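Local coordinates for Endonuclease/exonuclease/phosphatase domain-containing protein (Enterococcus faecalis, PDB 3L1W) that is of unknown function but, as a member of the endonuclease/exonuclease/phosphatase family, may act as a 3'-5' RNA exonuclease, at residues R9-Y14 / R45-R50; L30-D35 / Y55-C60; V83-T88 / G115-T120; C108-L113 / N130-H135. All coordinates share one frame; numbering follows the deposited sequence.

Interaction 1 of 4, residues R9-Y14 / R45-R50; sequences RVDTEY and RPNQVR
Gln48 reaches from the first turn of helix 46-55 to the loop that follows strand 2-7, in the DNase I-like fold of this family. Its chain lies extended beyond CG (chi2 176°), which carries the amide to the backbone of Arg9-Asp11. From CB the chain runs to Gln48 CG, 4.1 Å from Asp11 CB, and CD lies against the same residue. At the tip the two amide atoms divide the work. Gln48 NE2 donates to Arg9 O at 3.0 Å, nearly in its own amide plane, and Arg23 donates to that carbonyl as well. Gln48 OE1 accepts from Asp11 N at 3.0 Å and from Arg45 N at 2.8 Å, the two donors coming from opposite faces of the amide, so its rotation is well fixed. Arg45, the helix N-cap residue, also lays its CG on Val10 CG2 at 3.6 Å. Beside it, Asn47 ND2 donates to Asp11 OD2 at 2.9 Å, and a water links that oxygen with Asn47 OD1 and Arg45 NE.

Interaction 2 of 4, residues L30-D35 / Y55-C60; sequences LINFHD and YTTFTC
Asn32 points its amide at the turn that follows helix 46-55 and holds two peptides of it. With CG anti to its own carbonyl carbon (chi1 -73°), the side chain swings toward Tyr55-Thr57. Asn32 OD1 accepts from Thr57 N at 2.9 Å, the donor tilted 30° from the carbonyl plane, while Asn32 ND2 gives a 3.0 Å bond to Tyr55 O. Thr56 CA sits between these two bonds, 3.1 Å from Asn32 OD1. One helical position back, Ile31 crosses Phe58 at a slant, Ile31 CG2 lying 3.5 Å from Phe58 CE1. The far end of that ring is turned edge-on to the backbone of Asp35, with Phe58 CZ 4.1 Å from Asp35 CA. A water joins the segments, donating to Asn32 O and Asp35 OD1 and accepting from Thr57 OG1. Thr56 OG1 takes the N-H of Phe58 in an ST turn and also bonds to Leu52 O. The amide thus joins the C-terminal end of helix 20-34 to the turn into edge strand 59-64, in the helical layer packed on one sheet of the DNase I-like fold.

Interaction 3 of 4, residues V83-T88 / G115-T120; sequences VQAIDT and GLFKET
Leu116 meets Ile86 and Asp87, and Phe117 meets Val83 and Ala85, across an antiparallel strand pair interrupted by a classic beta bulge, at the edge of one of the protein's two sheets. In the regular part, Gln84 and Lys118 form a hydrogen-bonded pair, Gln84 N meeting Lys118 O at 2.8 Å. At the bulge Ile86 N donates to Leu116 O at 2.8 Å, and Asp87 N adds a weak bond to the same oxygen. Beyond it pairing resumes one residue out of the earlier register, with Leu116 N bonded to Asp87 O. Phe117 sends CE2 to Ala85 CB at 3.7 Å and CD2 to Val83 CG2; its ring also meets Tyr78 of strand 73-78 edge-to-face, tying this strand pair to the other sheet. On the other face Ile86 CD1 rests on Leu116 CD2 at 3.7 Å and reaches Lys118 CE. Gln84 bends at chi2 (79°) toward Thr120, its amide also donating to Glu80 O while Thr120 OG1 bonds to Gln81 O. Gln84 NE2 meets Thr120 OG1 at 2.9 Å, almost exactly in its own amide plane.

Interaction 4 of 4, residues C108-L113 / N130-H135; sequences CPRIAL and NVHLDH
Arg110 is the crowded centre of this contact, wedged with its guanidinium among His132, Asp134 and His135. Its chain turns at chi2 (-84°) to send Arg110 NE to Asp134 OD1, a 2.8 Å salt bridge. The carboxylate stands perpendicular to the guanidinium and is met on its anti side. Arg110 NH1 lies over the centre of the His132 ring, 3.5 Å from His132 CE1, with the guanidinium nearly upright on the ring at 77°. Arg110 NH2 comes 3.2 Å from CD2 of the more exposed His135, and Leu133 O lies over one guanidinium face. Cys108 SG also lies near Asp134 OD1, while the other carboxylate oxygen accepts from Gly107 N. The looser part is the strand ends, splayed apart and bridged by water. One water donates to Ile111 O and Asn130 O and accepts from His132 N; a second spans Ile111 O and His132 O. Direct pairing resumes where Leu113 O takes Asn130 N at 2.8 Å. The hairpin of strands 111-119 and 126-132 is thus opened at this end. Strand 83-92 flanks strand 111-119, helix 138-151 packs on Ala112 and Leu133, and strand 73-78 of the other sheet touches Leu113, Asn130 and His132.

How the interactions relate
Interactions 3 and 4 share strand 111-119 in one sheet, the first pairing it with edge strand 83-92 and the second with strand 126-132; they touch through Thr88 and Leu113. Interaction 4 is the buried one, with an ion pair and bridging waters where the strands part, whereas interaction 3 is a partly buried ladder of backbone bonds with apolar side-chain contacts on both faces. Interactions 1 and 2 lie where helix 46-55 leads into strand 59-64 of the other sheet, and Val49 meets Cys60 between them. Both use side-chain amides to grip backbone, but interaction 1 lies at the surface, and interaction 2 adds an Ile31-Phe58 apolar contact.

Interaction 1 of 4, residues R9-Y14 / R45-R50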
loop_
_atom_site.group_PDB
_atom_site.type_symbol
_atom_site.label_atom_id
_atom_site.label_comp_id
_atom_site.label_asym_id
_atom_site.label_seq_id
_atom_site.Cartn_x
_atom_site.Cartn_y
_atom_site.Cartn_z
ATOM N N ARG A 9 -18.098 -6.250 -1.623
ATOM C CA ARG A 9 -19.078 -7.144 -0.979
ATOM C C ARG A 9 -20.416 -6.469 -0.662
ATOM O O ARG A 9 -20.495 -5.522 0.134
ATOM C CB ARG A 9 -18.485 -7.833 0.262
ATOM C CG ARG A 9 -19.494 -8.637 1.097
ATOM C CD ARG A 9 -20.000 -9.895 0.400
ATOM N NE ARG A 9 -20.715 -10.738 1.367
ATOM C CZ ARG A 9 -21.308 -11.888 1.075
ATOM N NH1 ARG A 9 -21.286 -12.353 -0.165
ATOM N NH2 ARG A 9 -21.927 -12.579 2.037
ATOM N N VAL A 10 -21.469 -6.971 -1.290
ATOM C CA VAL A 10 -22.793 -6.380 -1.158
ATOM C C VAL A 10 -23.210 -6.387 0.317
ATOM O O VAL A 10 -22.877 -7.308 1.060
ATOM C CB VAL A 10 -23.827 -7.140 -2.030
ATOM C CG1 VAL A 10 -24.111 -8.523 -1.456
ATOM C CG2 VAL A 10 -25.115 -6.342 -2.171
ATOM N N ASP A 11 -23.913 -5.342 0.740
ATOM C CA ASP A 11 -24.459 -5.292 2.088
ATOM C C ASP A 11 -25.489 -6.407 2.231
ATOM O O ASP A 11 -26.485 -6.437 1.503
ATOM C CB ASP A 11 -25.109 -3.927 2.320
ATOM C CG ASP A 11 -25.539 -3.707 3.763
ATOM O OD1 ASP A 11 -25.129 -4.485 4.650
ATOM O OD2 ASP A 11 -26.284 -2.730 4.005
ATOM N N THR A 12 -25.235 -7.336 3.147
ATOM C CA THR A 12 -26.161 -8.438 3.387
ATOM C C THR A 12 -26.121 -8.885 4.844
ATOM O O THR A 12 -25.059 -8.934 5.465
ATOM C CB THR A 12 -25.860 -9.642 2.473
ATOM O OG1 THR A 12 -26.720 -10.730 2.820
ATOM C CG2 THR A 12 -24.407 -10.089 2.615
ATOM N N GLU A 13 -27.282 -9.218 5.392
ATOM C CA GLU A 13 -27.344 -9.633 6.787
ATOM C C GLU A 13 -26.699 -10.997 6.980
ATOM O O GLU A 13 -26.396 -11.394 8.100
ATOM C CB GLU A 13 -28.783 -9.603 7.308
ATOM C CG GLU A 13 -29.305 -8.191 7.505
ATOM C CD GLU A 13 -30.695 -8.151 8.092
ATOM O OE1 GLU A 13 -31.283 -9.232 8.309
ATOM O OE2 GLU A 13 -31.201 -7.035 8.336
ATOM N N TYR A 14 -26.470 -11.707 5.880
ATOM C CA TYR A 14 -25.764 -12.981 5.952
ATOM C C TYR A 14 -24.374 -12.814 6.574
ATOM O O TYR A 14 -23.851 -13.741 7.186
ATOM C CB TYR A 14 -25.665 -13.632 4.571
ATOM C CG TYR A 14 -27.012 -14.000 3.973
ATOM C CD1 TYR A 14 -27.885 -14.853 4.643
ATOM C CD2 TYR A 14 -27.406 -13.500 2.735
ATOM C CE1 TYR A 14 -29.116 -15.194 4.099
ATOM C CE2 TYR A 14 -28.631 -13.835 2.182
ATOM C CZ TYR A 14 -29.482 -14.682 2.868
ATOM O OH TYR A 14 -30.700 -15.010 2.316
ATOM N N ARG A 45 -25.099 -1.612 -3.002
ATOM C CA ARG A 45 -26.482 -1.181 -2.907
ATOM C C ARG A 45 -26.495 0.327 -2.664
ATOM O O ARG A 45 -25.439 0.931 -2.423
ATOM C CB ARG A 45 -27.183 -1.954 -1.789
ATOM C CG ARG A 45 -27.326 -3.446 -2.116
ATOM C CD ARG A 45 -28.076 -4.218 -1.032
ATOM N NE ARG A 45 -29.360 -3.599 -0.738
ATOM C CZ ARG A 45 -30.407 -3.618 -1.561
ATOM N NH1 ARG A 45 -31.537 -3.018 -1.209
ATOM N NH2 ARG A 45 -30.326 -4.233 -2.734
ATOM N N PRO A 46 -27.674 0.957 -2.753
ATOM C CA PRO A 46 -27.699 2.424 -2.676
ATOM C C PRO A 46 -27.057 2.997 -1.420
ATOM O O PRO A 46 -26.390 4.036 -1.496
ATOM C CB PRO A 46 -29.194 2.744 -2.718
ATOM C CG PRO A 46 -29.763 1.635 -3.556
ATOM C CD PRO A 46 -28.983 0.402 -3.159
ATOM N N ASN A 47 -27.244 2.342 -0.278
ATOM C CA ASN A 47 -26.618 2.828 0.944
ATOM C C ASN A 47 -25.094 2.805 0.870
ATOM O O ASN A 47 -24.422 3.693 1.390
ATOM C CB ASN A 47 -27.125 2.061 2.169
ATOM C CG ASN A 47 -26.712 0.604 2.164
ATOM O OD1 ASN A 47 -26.829 -0.086 1.149
ATOM N ND2 ASN A 47 -26.219 0.130 3.296
ATOM N N GLN A 48 -24.547 1.791 0.208
ATOM C CA GLN A 48 -23.102 1.680 0.037
ATOM C C GLN A 48 -22.585 2.763 -0.910
ATOM O O GLN A 48 -21.519 3.331 -0.697
ATOM C CB GLN A 48 -22.744 0.290 -0.492
ATOM C CG GLN A 48 -23.179 -0.818 0.456
ATOM C CD GLN A 48 -22.914 -2.204 -0.110
ATOM O OE1 GLN A 48 -23.773 -2.782 -0.775
ATOM N NE2 GLN A 48 -21.723 -2.741 0.152
ATOM N N VAL A 49 -23.357 3.064 -1.951
ATOM C CA VAL A 49 -22.989 4.157 -2.845
ATOM C C VAL A 49 -22.962 5.475 -2.064
ATOM O O VAL A 49 -22.015 6.262 -2.180
ATOM C CB VAL A 49 -23.958 4.259 -4.031
ATOM C CG1 VAL A 49 -23.640 5.497 -4.880
ATOM C CG2 VAL A 49 -23.875 2.993 -4.878
ATOM N N ARG A 50 -23.990 5.707 -1.254
ATOM C CA ARG A 50 -24.039 6.913 -0.426
ATOM C C ARG A 50 -22.813 7.001 0.477
ATOM O O ARG A 50 -22.215 8.070 0.613
ATOM C CB ARG A 50 -25.311 6.960 0.427
ATOM C CG ARG A 50 -26.594 7.243 -0.340
ATOM C CD ARG A 50 -27.716 7.691 0.603
ATOM N NE ARG A 50 -28.130 6.646 1.544
ATOM C CZ ARG A 50 -27.601 6.463 2.752
ATOM N NH1 ARG A 50 -26.622 7.250 3.180
ATOM N NH2 ARG A 50 -28.047 5.486 3.535
HETATM O O HOH W 1 -28.524 -2.280 1.661
#

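Interaction 2 of 4, residues L30-D35 / Y55-C60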
loop_
_atom_site.group_PDB
_atom_site.type_symbol
_atom_site.label_atom_id
_atom_site.label_comp_id
_atom_site.label_asym_id
_atom_site.label_seq_id
_atom_site.Cartn_x
_atom_site.Cartn_y
_atom_site.Cartn_z
ATOM N N LEU A 30 -9.389 2.472 3.045
ATOM C CA LEU A 30 -8.472 1.802 2.136
ATOM C C LEU A 30 -8.436 2.552 0.813
ATOM O O LEU A 30 -7.365 2.857 0.288
ATOM C CB LEU A 30 -8.895 0.342 1.935
ATOM C CG LEU A 30 -8.009 -0.567 1.069
ATOM C CD1 LEU A 30 -8.315 -2.026 1.383
ATOM C CD2 LEU A 30 -8.181 -0.308 -0.435
ATOM N N ILE A 31 -9.620 2.841 0.277
ATOM C CA ILE A 31 -9.737 3.596 -0.965
ATOM C C ILE A 31 -9.042 4.956 -0.846
ATOM O O ILE A 31 -8.265 5.344 -1.723
ATOM C CB ILE A 31 -11.226 3.740 -1.370
ATOM C CG1 ILE A 31 -11.791 2.358 -1.720
ATOM C CG2 ILE A 31 -11.379 4.730 -2.527
ATOM C CD1 ILE A 31 -13.322 2.290 -1.782
ATOM N N ASN A 32 -9.287 5.674 0.243
ATOM C CA ASN A 32 -8.666 6.996 0.385
ATOM C C ASN A 32 -7.149 6.932 0.449
ATOM O O ASN A 32 -6.461 7.797 -0.103
ATOM C CB ASN A 32 -9.181 7.715 1.622
ATOM C CG ASN A 32 -10.600 8.207 1.452
ATOM O OD1 ASN A 32 -11.116 8.289 0.335
ATOM N ND2 ASN A 32 -11.236 8.549 2.562
ATOM N N PHE A 33 -6.644 5.908 1.133
ATOM C CA PHE A 33 -5.206 5.745 1.323
ATOM C C PHE A 33 -4.481 5.395 0.027
ATOM O O PHE A 33 -3.438 5.968 -0.280
ATOM C CB PHE A 33 -4.900 4.702 2.397
ATOM C CG PHE A 33 -3.432 4.409 2.543
ATOM C CD1 PHE A 33 -2.592 5.311 3.171
ATOM C CD2 PHE A 33 -2.899 3.235 2.039
ATOM C CE1 PHE A 33 -1.225 5.043 3.302
ATOM C CE2 PHE A 33 -1.531 2.953 2.166
ATOM C CZ PHE A 33 -0.703 3.857 2.789
ATOM N N HIS A 34 -5.026 4.453 -0.729
ATOM C CA HIS A 34 -4.389 4.085 -1.987
ATOM C C HIS A 34 -4.521 5.160 -3.070
ATOM O O HIS A 34 -3.606 5.324 -3.896
ATOM C CB HIS A 34 -4.814 2.681 -2.421
ATOM C CG HIS A 34 -4.310 1.627 -1.486
ATOM N ND1 HIS A 34 -3.030 1.118 -1.568
ATOM C CD2 HIS A 34 -4.879 1.042 -0.402
ATOM C CE1 HIS A 34 -2.844 0.243 -0.594
ATOM N NE2 HIS A 34 -3.946 0.185 0.132
ATOM N N ASP A 35 -5.638 5.889 -3.048
ATOM C CA ASP A 35 -5.735 7.178 -3.725
ATOM C C ASP A 35 -5.429 7.090 -5.221
ATOM O O ASP A 35 -4.711 7.930 -5.773
ATOM C CB ASP A 35 -4.765 8.151 -3.048
ATOM C CG ASP A 35 -5.000 9.596 -3.430
ATOM O OD1 ASP A 35 -6.158 9.987 -3.657
ATOM O OD2 ASP A 35 -4.006 10.351 -3.462
ATOM N N TYR A 55 -17.736 9.132 2.469
ATOM C CA TYR A 55 -16.532 8.784 3.227
ATOM C C TYR A 55 -15.266 8.561 2.406
ATOM O O TYR A 55 -14.209 8.309 2.973
ATOM C CB TYR A 55 -16.804 7.568 4.124
ATOM C CG TYR A 55 -17.838 7.861 5.179
ATOM C CD1 TYR A 55 -17.519 8.619 6.290
ATOM C CD2 TYR A 55 -19.136 7.383 5.060
ATOM C CE1 TYR A 55 -18.462 8.897 7.259
ATOM C CE2 TYR A 55 -20.091 7.654 6.028
ATOM C CZ TYR A 55 -19.743 8.415 7.123
ATOM O OH TYR A 55 -20.679 8.705 8.088
ATOM N N THR A 56 -15.359 8.642 1.084
ATOM C CA THR A 56 -14.146 8.696 0.278
ATOM C C THR A 56 -14.004 10.081 -0.331
ATOM O O THR A 56 -14.944 10.893 -0.331
ATOM C CB THR A 56 -14.080 7.635 -0.867
ATOM O OG1 THR A 56 -14.861 8.086 -1.983
ATOM C CG2 THR A 56 -14.575 6.262 -0.399
ATOM N N THR A 57 -12.818 10.332 -0.867
ATOM C CA THR A 57 -12.491 11.616 -1.467
ATOM C C THR A 57 -12.874 11.665 -2.948
ATOM O O THR A 57 -12.671 12.682 -3.604
ATOM C CB THR A 57 -10.984 11.865 -1.353
ATOM O OG1 THR A 57 -10.285 10.776 -1.966
ATOM C CG2 THR A 57 -10.579 11.929 0.125
ATOM N N PHE A 58 -13.456 10.584 -3.459
ATOM C CA PHE A 58 -13.676 10.438 -4.905
ATOM C C PHE A 58 -15.023 10.926 -5.434
ATOM O O PHE A 58 -16.030 10.904 -4.734
ATOM C CB PHE A 58 -13.540 8.966 -5.307
ATOM C CG PHE A 58 -12.138 8.460 -5.281
ATOM C CD1 PHE A 58 -11.549 8.088 -4.091
ATOM C CD2 PHE A 58 -11.407 8.350 -6.451
ATOM C CE1 PHE A 58 -10.235 7.616 -4.062
ATOM C CE2 PHE A 58 -10.099 7.878 -6.438
ATOM C CZ PHE A 58 -9.506 7.516 -5.236
ATOM N N THR A 59 -15.028 11.353 -6.695
ATOM C CA THR A 59 -16.277 11.531 -7.428
ATOM C C THR A 59 -16.785 10.136 -7.759
ATOM O O THR A 59 -15.992 9.239 -8.038
ATOM C CB THR A 59 -16.037 12.354 -8.704
ATOM O OG1 THR A 59 -15.552 13.649 -8.332
ATOM C CG2 THR A 59 -17.337 12.536 -9.491
ATOM N N CYS A 60 -18.102 9.952 -7.692
ATOM C CA CYS A 60 -18.722 8.644 -7.862
ATOM C C CYS A 60 -19.747 8.635 -8.983
ATOM O O CYS A 60 -20.760 9.328 -8.913
ATOM C CB CYS A 60 -19.419 8.232 -6.565
ATOM S SG CYS A 60 -20.202 6.607 -6.640
HETATM O O HOH W 2 -7.753 10.020 -1.217
#

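Interaction 3 of 4, residues V83-T88 / G115-T120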
loop_
_atom_site.group_PDB
_atom_site.type_symbol
_atom_site.label_atom_id
_atom_site.label_comp_id
_atom_site.label_asym_id
_atom_site.label_seq_id
_atom_site.Cartn_x
_atom_site.Cartn_y
_atom_site.Cartn_z
ATOM N N VAL A 83 -8.322 12.663 -13.606
ATOM C CA VAL A 83 -9.029 12.289 -14.833
ATOM C C VAL A 83 -10.386 12.952 -14.864
ATOM O O VAL A 83 -11.011 13.153 -13.826
ATOM C CB VAL A 83 -9.240 10.768 -14.959
ATOM C CG1 VAL A 83 -7.898 10.036 -15.058
ATOM C CG2 VAL A 83 -10.065 10.236 -13.792
ATOM N N GLN A 84 -10.851 13.287 -16.059
ATOM C CA GLN A 84 -12.170 13.881 -16.191
ATOM C C GLN A 84 -13.071 12.951 -16.985
ATOM O O GLN A 84 -12.637 12.350 -17.967
ATOM C CB GLN A 84 -12.081 15.250 -16.870
ATOM C CG GLN A 84 -11.308 16.284 -16.058
ATOM C CD GLN A 84 -9.798 16.122 -16.174
ATOM O OE1 GLN A 84 -9.258 16.008 -17.276
ATOM N NE2 GLN A 84 -9.110 16.122 -15.035
ATOM N N ALA A 85 -14.319 12.820 -16.550
ATOM C CA ALA A 85 -15.275 12.007 -17.281
ATOM C C ALA A 85 -15.902 12.867 -18.359
ATOM O O ALA A 85 -16.459 13.929 -18.064
ATOM C CB ALA A 85 -16.345 11.462 -16.356
ATOM N N ILE A 86 -15.808 12.421 -19.607
ATOM C CA ILE A 86 -16.436 13.157 -20.704
ATOM C C ILE A 86 -17.681 12.488 -21.279
ATOM O O ILE A 86 -18.437 13.115 -22.025
ATOM C CB ILE A 86 -15.434 13.503 -21.826
ATOM C CG1 ILE A 86 -14.780 12.244 -22.386
ATOM C CG2 ILE A 86 -14.363 14.452 -21.292
ATOM C CD1 ILE A 86 -13.915 12.516 -23.615
ATOM N N ASP A 87 -17.903 11.227 -20.921
ATOM C CA ASP A 87 -19.123 10.512 -21.292
ATOM C C ASP A 87 -19.273 9.323 -20.352
ATOM O O ASP A 87 -18.275 8.812 -19.827
ATOM C CB ASP A 87 -19.039 10.021 -22.740
ATOM C CG ASP A 87 -20.400 9.664 -23.333
ATOM O OD1 ASP A 87 -21.439 9.928 -22.688
ATOM O OD2 ASP A 87 -20.421 9.134 -24.473
ATOM N N THR A 88 -20.508 8.900 -20.115
ATOM C CA THR A 88 -20.756 7.721 -19.293
ATOM C C THR A 88 -22.047 7.035 -19.715
ATOM O O THR A 88 -22.919 7.645 -20.344
ATOM C CB THR A 88 -20.849 8.080 -17.800
ATOM O OG1 THR A 88 -20.952 6.880 -17.023
ATOM C CG2 THR A 88 -22.064 8.956 -17.540
ATOM N N GLY A 115 -17.280 4.458 -18.632
ATOM C CA GLY A 115 -16.994 5.879 -18.709
ATOM C C GLY A 115 -15.899 6.151 -19.715
ATOM O O GLY A 115 -14.953 5.363 -19.856
ATOM N N LEU A 116 -16.041 7.257 -20.438
ATOM C CA LEU A 116 -14.980 7.748 -21.302
ATOM C C LEU A 116 -14.304 8.869 -20.532
ATOM O O LEU A 116 -14.961 9.826 -20.110
ATOM C CB LEU A 116 -15.556 8.260 -22.625
ATOM C CG LEU A 116 -14.531 8.558 -23.722
ATOM C CD1 LEU A 116 -13.852 7.267 -24.188
ATOM C CD2 LEU A 116 -15.192 9.279 -24.892
ATOM N N PHE A 117 -12.999 8.728 -20.327
ATOM C CA PHE A 117 -12.243 9.625 -19.464
ATOM C C PHE A 117 -11.095 10.267 -20.226
ATOM O O PHE A 117 -10.694 9.789 -21.290
ATOM C CB PHE A 117 -11.666 8.855 -18.269
ATOM C CG PHE A 117 -12.702 8.412 -17.267
ATOM C CD1 PHE A 117 -13.321 7.177 -17.383
ATOM C CD2 PHE A 117 -13.056 9.241 -16.209
ATOM C CE1 PHE A 117 -14.277 6.772 -16.460
ATOM C CE2 PHE A 117 -14.009 8.842 -15.280
ATOM C CZ PHE A 117 -14.613 7.611 -15.400
ATOM N N LYS A 118 -10.574 11.359 -19.685
ATOM C CA LYS A 118 -9.311 11.898 -20.166
ATOM C C LYS A 118 -8.428 12.226 -18.989
ATOM O O LYS A 118 -8.887 12.835 -18.024
ATOM C CB LYS A 118 -9.524 13.180 -20.970
ATOM C CG LYS A 118 -9.996 12.981 -22.387
ATOM C CD LYS A 118 -9.936 14.311 -23.119
ATOM C CE LYS A 118 -10.670 14.248 -24.437
ATOM N NZ LYS A 118 -10.801 15.603 -25.006
ATOM N N GLU A 119 -7.156 11.846 -19.067
ATOM C CA GLU A 119 -6.197 12.279 -18.064
ATOM C C GLU A 119 -5.960 13.777 -18.190
ATOM O O GLU A 119 -5.930 14.312 -19.292
ATOM C CB GLU A 119 -4.869 11.540 -18.232
ATOM C CG GLU A 119 -4.936 10.073 -17.885
ATOM C CD GLU A 119 -3.555 9.446 -17.792
ATOM O OE1 GLU A 119 -2.858 9.699 -16.787
ATOM O OE2 GLU A 119 -3.176 8.702 -18.721
ATOM N N THR A 120 -5.777 14.449 -17.058
ATOM C CA THR A 120 -5.560 15.891 -17.052
ATOM C C THR A 120 -4.478 16.334 -18.045
ATOM O O THR A 120 -4.644 17.321 -18.771
ATOM C CB THR A 120 -5.197 16.372 -15.641
ATOM O OG1 THR A 120 -6.248 16.007 -14.740
ATOM C CG2 THR A 120 -5.019 17.882 -15.619
#

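Interaction 4 of 4, residues C108-L113 / N130-H135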
loop_
_atom_site.group_PDB
_atom_site.type_symbol
_atom_site.label_atom_id
_atom_site.label_comp_id
_atom_site.label_asym_id
_atom_site.label_seq_id
_atom_site.Cartn_x
_atom_site.Cartn_y
_atom_site.Cartn_z
ATOM N N CYS A 108 -29.978 -13.385 -12.913
ATOM C CA CYS A 108 -30.448 -12.092 -12.436
ATOM C C CYS A 108 -30.031 -10.998 -13.409
ATOM O O CYS A 108 -29.152 -11.216 -14.241
ATOM C CB CYS A 108 -29.864 -11.802 -11.049
ATOM S SG CYS A 108 -28.061 -11.572 -11.032
ATOM N N PRO A 109 -30.661 -9.821 -13.311
ATOM C CA PRO A 109 -30.201 -8.710 -14.147
ATOM C C PRO A 109 -28.755 -8.387 -13.806
ATOM O O PRO A 109 -28.362 -8.459 -12.635
ATOM C CB PRO A 109 -31.126 -7.554 -13.741
ATOM C CG PRO A 109 -32.306 -8.205 -13.096
ATOM C CD PRO A 109 -31.764 -9.423 -12.423
ATOM N N ARG A 110 -27.959 -8.090 -14.829
ATOM C CA ARG A 110 -26.582 -7.669 -14.641
ATOM C C ARG A 110 -26.372 -6.468 -15.529
ATOM O O ARG A 110 -26.942 -6.390 -16.620
ATOM C CB ARG A 110 -25.599 -8.765 -15.058
ATOM C CG ARG A 110 -25.645 -10.004 -14.199
ATOM C CD ARG A 110 -24.794 -9.848 -12.966
ATOM N NE ARG A 110 -24.976 -10.981 -12.067
ATOM C CZ ARG A 110 -24.378 -11.098 -10.890
ATOM N NH1 ARG A 110 -23.543 -10.154 -10.478
ATOM N NH2 ARG A 110 -24.607 -12.162 -10.131
ATOM N N ILE A 111 -25.563 -5.527 -15.068
ATOM C CA ILE A 111 -25.260 -4.380 -15.901
ATOM C C ILE A 111 -23.765 -4.237 -16.099
ATOM O O ILE A 111 -22.958 -4.809 -15.360
ATOM C CB ILE A 111 -25.802 -3.068 -15.305
ATOM C CG1 ILE A 111 -25.194 -2.810 -13.926
ATOM C CG2 ILE A 111 -27.337 -3.100 -15.239
ATOM C CD1 ILE A 111 -25.278 -1.350 -13.499
ATOM N N ALA A 112 -23.402 -3.486 -17.124
ATOM C CA ALA A 112 -22.055 -2.952 -17.221
ATOM C C ALA A 112 -22.157 -1.446 -17.130
ATOM O O ALA A 112 -23.097 -0.835 -17.651
ATOM C CB ALA A 112 -21.386 -3.369 -18.521
ATOM N N LEU A 113 -21.179 -0.852 -16.458
ATOM C CA LEU A 113 -21.107 0.592 -16.291
ATOM C C LEU A 113 -19.810 1.028 -16.948
ATOM O O LEU A 113 -18.752 0.467 -16.665
ATOM C CB LEU A 113 -21.076 0.940 -14.795
ATOM C CG LEU A 113 -20.843 2.407 -14.401
ATOM C CD1 LEU A 113 -21.941 3.313 -14.959
ATOM C CD2 LEU A 113 -20.692 2.589 -12.877
ATOM N N ASN A 130 -16.548 -1.282 -16.336
ATOM C CA ASN A 130 -16.655 -1.954 -15.041
ATOM C C ASN A 130 -17.416 -3.258 -15.230
ATOM O O ASN A 130 -18.599 -3.246 -15.572
ATOM C CB ASN A 130 -17.388 -1.049 -14.049
ATOM C CG ASN A 130 -17.360 -1.587 -12.627
ATOM O OD1 ASN A 130 -17.154 -2.778 -12.410
ATOM N ND2 ASN A 130 -17.583 -0.706 -11.656
ATOM N N VAL A 131 -16.716 -4.372 -15.014
ATOM C CA VAL A 131 -17.231 -5.717 -15.233
ATOM C C VAL A 131 -17.730 -6.389 -13.947
ATOM O O VAL A 131 -17.014 -6.425 -12.953
ATOM C CB VAL A 131 -16.090 -6.607 -15.791
ATOM C CG1 VAL A 131 -16.540 -8.051 -15.912
ATOM C CG2 VAL A 131 -15.609 -6.067 -17.152
ATOM N N HIS A 132 -18.944 -6.940 -13.968
ATOM C CA HIS A 132 -19.321 -7.918 -12.950
ATOM C C HIS A 132 -20.193 -8.986 -13.575
ATOM O O HIS A 132 -21.395 -8.796 -13.750
ATOM C CB HIS A 132 -20.041 -7.281 -11.758
ATOM C CG HIS A 132 -20.164 -8.202 -10.585
ATOM N ND1 HIS A 132 -20.909 -7.898 -9.464
ATOM C CD2 HIS A 132 -19.623 -9.424 -10.356
ATOM C CE1 HIS A 132 -20.831 -8.897 -8.602
ATOM N NE2 HIS A 132 -20.055 -9.835 -9.118
ATOM N N LEU A 133 -19.581 -10.112 -13.915
ATOM C CA LEU A 133 -20.300 -11.142 -14.665
ATOM C C LEU A 133 -21.044 -12.061 -13.720
ATOM O O LEU A 133 -20.733 -12.114 -12.537
ATOM C CB LEU A 133 -19.344 -11.946 -15.551
ATOM C CG LEU A 133 -18.508 -11.117 -16.529
ATOM C CD1 LEU A 133 -17.609 -12.003 -17.368
ATOM C CD2 LEU A 133 -19.414 -10.274 -17.419
ATOM N N ASP A 134 -22.022 -12.789 -14.265
ATOM C CA ASP A 134 -22.881 -13.669 -13.489
ATOM C C ASP A 134 -22.089 -14.802 -12.847
ATOM O O ASP A 134 -21.165 -15.341 -13.449
ATOM C CB ASP A 134 -23.954 -14.259 -14.414
ATOM C CG ASP A 134 -25.306 -14.349 -13.755
ATOM O OD1 ASP A 134 -25.849 -13.303 -13.349
ATOM O OD2 ASP A 134 -25.839 -15.467 -13.652
ATOM N N HIS A 135 -22.444 -15.167 -11.622
ATOM C CA HIS A 135 -21.770 -16.272 -10.945
ATOM C C HIS A 135 -22.368 -17.631 -11.316
ATOM O O HIS A 135 -21.767 -18.671 -11.074
ATOM C CB HIS A 135 -21.820 -16.092 -9.423
ATOM C CG HIS A 135 -23.208 -15.965 -8.869
ATOM N ND1 HIS A 135 -24.010 -17.057 -8.610
ATOM C CD2 HIS A 135 -23.929 -14.876 -8.512
ATOM C CE1 HIS A 135 -25.169 -16.646 -8.125
ATOM N NE2 HIS A 135 -25.147 -15.327 -8.057
HETATM O O HOH W 3 -20.290 -5.466 -16.057
HETATM O O HOH W 4 -23.039 -6.602 -13.311
#